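Phosphoglycerate dehydrogenase (PDB 3EVT) probably catalyses the NAD-dependent oxidation of 3-phosphoglycerate to 3-phosphohydroxypyruvate, the step that opens serine biosynthesis. Local coordinates at residues A[164-169]-A[180-185]. Residues are numbered along the deposited sequence; the frame is centred on the assembly and turned at random.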
loop_
_atom_site.group_PDB
_atom_site.type_symbol
_atom_site.label_atom_id
_atom_site.label_comp_id
_atom_site.label_asym_id
_atom_site.label_seq_id
_atom_site.Cartn_x
_atom_site.Cartn_y
_atom_site.Cartn_z
ATOM N N ILE A 164 8.337 -10.751 8.128
ATOM C CA ILE A 164 8.569 -11.968 8.880
ATOM C C ILE A 164 7.342 -12.307 9.691
ATOM O O ILE A 164 6.768 -11.418 10.344
ATOM C CB ILE A 164 9.709 -11.745 9.892
ATOM C CG1 ILE A 164 10.931 -11.184 9.165
ATOM C CG2 ILE A 164 10.003 -13.053 10.674
ATOM C CD1 ILE A 164 12.172 -11.224 10.010
ATOM N N GLY A 165 6.967 -13.584 9.663
ATOM C CA GLY A 165 5.773 -14.077 10.371
ATOM C C GLY A 165 6.038 -15.122 11.461
ATOM O O GLY A 165 6.974 -15.894 11.377
ATOM N N VAL A 166 5.231 -15.145 12.504
ATOM C CA VAL A 166 5.483 -16.087 13.574
ATOM C C VAL A 166 4.331 -17.072 13.598
ATOM O O VAL A 166 3.175 -16.619 13.671
ATOM C CB VAL A 166 5.581 -15.379 14.968
ATOM C CG1 VAL A 166 5.984 -16.383 16.086
ATOM C CG2 VAL A 166 6.528 -14.182 14.916
ATOM N N ASN A 167 4.631 -18.385 13.519
ATOM C CA ASN A 167 3.601 -19.458 13.648
ATOM C C ASN A 167 4.103 -20.620 14.561
ATOM O O ASN A 167 5.175 -20.523 15.171
ATOM C CB ASN A 167 3.091 -19.943 12.270
ATOM C CG ASN A 167 4.214 -20.444 11.374
ATOM O OD1 ASN A 167 5.194 -20.993 11.869
ATOM N ND2 ASN A 167 4.078 -20.274 10.052
ATOM N N THR A 168 3.351 -21.705 14.693
ATOM C CA THR A 168 3.720 -22.680 15.731
ATOM C C THR A 168 5.057 -23.293 15.457
ATOM O O THR A 168 5.911 -23.304 16.334
ATOM C CB THR A 168 2.692 -23.815 15.914
ATOM O OG1 THR A 168 2.308 -24.305 14.630
ATOM C CG2 THR A 168 1.471 -23.308 16.645
ATOM N N THR A 169 5.252 -23.767 14.236
ATOM C CA THR A 169 6.429 -24.557 13.934
ATOM C C THR A 169 7.385 -23.895 12.943
ATOM O O THR A 169 8.312 -24.534 12.460
ATOM C CB THR A 169 6.005 -25.972 13.440
ATOM O OG1 THR A 169 5.347 -25.883 12.161
ATOM C CG2 THR A 169 5.035 -26.571 14.449
ATOM N N VAL A 180 9.036 -17.759 11.434
ATOM C CA VAL A 180 9.703 -18.362 12.569
ATOM C C VAL A 180 8.694 -18.989 13.512
ATOM O O VAL A 180 7.527 -18.611 13.525
ATOM C CB VAL A 180 10.527 -17.338 13.360
ATOM C CG1 VAL A 180 11.619 -16.719 12.479
ATOM C CG2 VAL A 180 9.628 -16.289 13.988
ATOM N N ALA A 181 9.158 -19.946 14.313
ATOM C CA ALA A 181 8.344 -20.566 15.357
ATOM C C ALA A 181 8.283 -19.638 16.562
ATOM O O ALA A 181 9.185 -18.855 16.769
ATOM C CB ALA A 181 8.959 -21.921 15.763
ATOM N N PHE A 182 7.236 -19.725 17.368
ATOM C CA PHE A 182 7.151 -18.907 18.603
ATOM C C PHE A 182 8.403 -18.888 19.478
ATOM O O PHE A 182 8.700 -17.884 20.141
ATOM C CB PHE A 182 5.965 -19.341 19.464
ATOM C CG PHE A 182 4.622 -19.031 18.852
ATOM C CD1 PHE A 182 4.086 -17.755 18.935
ATOM C CD2 PHE A 182 3.895 -20.012 18.194
ATOM C CE1 PHE A 182 2.867 -17.459 18.387
ATOM C CE2 PHE A 182 2.653 -19.726 17.647
ATOM C CZ PHE A 182 2.140 -18.445 17.738
ATOM N N THR A 183 9.133 -19.999 19.482
ATOM C CA THR A 183 10.241 -20.202 20.410
ATOM C C THR A 183 11.463 -19.563 19.812
ATOM O O THR A 183 12.496 -19.438 20.476
ATOM C CB THR A 183 10.467 -21.727 20.723
ATOM O OG1 THR A 183 10.555 -22.480 19.499
ATOM C CG2 THR A 183 9.269 -22.279 21.517
ATOM N N ALA A 184 11.328 -19.125 18.563
ATOM C CA ALA A 184 12.498 -18.674 17.767
ATOM C C ALA A 184 12.466 -17.194 17.340
ATOM O O ALA A 184 12.916 -16.856 16.244
ATOM C CB ALA A 184 12.682 -19.613 16.518
ATOM N N THR A 185 11.960 -16.315 18.203
ATOM C CA THR A 185 11.629 -14.920 17.799
ATOM C C THR A 185 12.571 -13.812 18.235
ATOM O O THR A 185 12.380 -12.644 17.841
ATOM C CB THR A 185 10.207 -14.438 18.295
ATOM O OG1 THR A 185 10.098 -14.569 19.720
ATOM C CG2 THR A 185 9.089 -15.219 17.633
#
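Val166 and Val180 stand side by side on neighbouring parallel strands, their beta-branched side chains on the same face of the sheet and meeting CG2 to CG2 at 3.9 Å. As in any parallel pair, Val180 grips the residues flanking Val166: its N donates to Gly165 O (2.8 Å), and its O accepts from Asn167 N (2.9 Å). Branching suits valine to this extended backbone and gives Val166 two arms. With CG1 anti to the backbone N (chi1 -175°), that arm is directed to the Phe182 ring, 4.2 Å from its centroid in an off-centre CH-pi contact, and also packs on Thr185 CG2. The chain turns after Ala181, where Phe182 N makes a weak hydrogen bond to Asn167 O, and the ring swings back over the strand end, its edge against Thr168 CG2 (3.9 Å to CE2). Were Phe182 replaced by an alanine, Val166 CG1 and Thr168 CG2 would probably lose their aromatic partner and a gap would open beside the strand end. Asn167, on the other face with Ala181, binds His171 O and Thr145 OG1 through ND2. Strand 178-181 forms one margin of the Rossmann-type sheet, while strand 162-167 pairs on its inner side with strand 139-143, where Val166 packs on Leu141 and Tyr143.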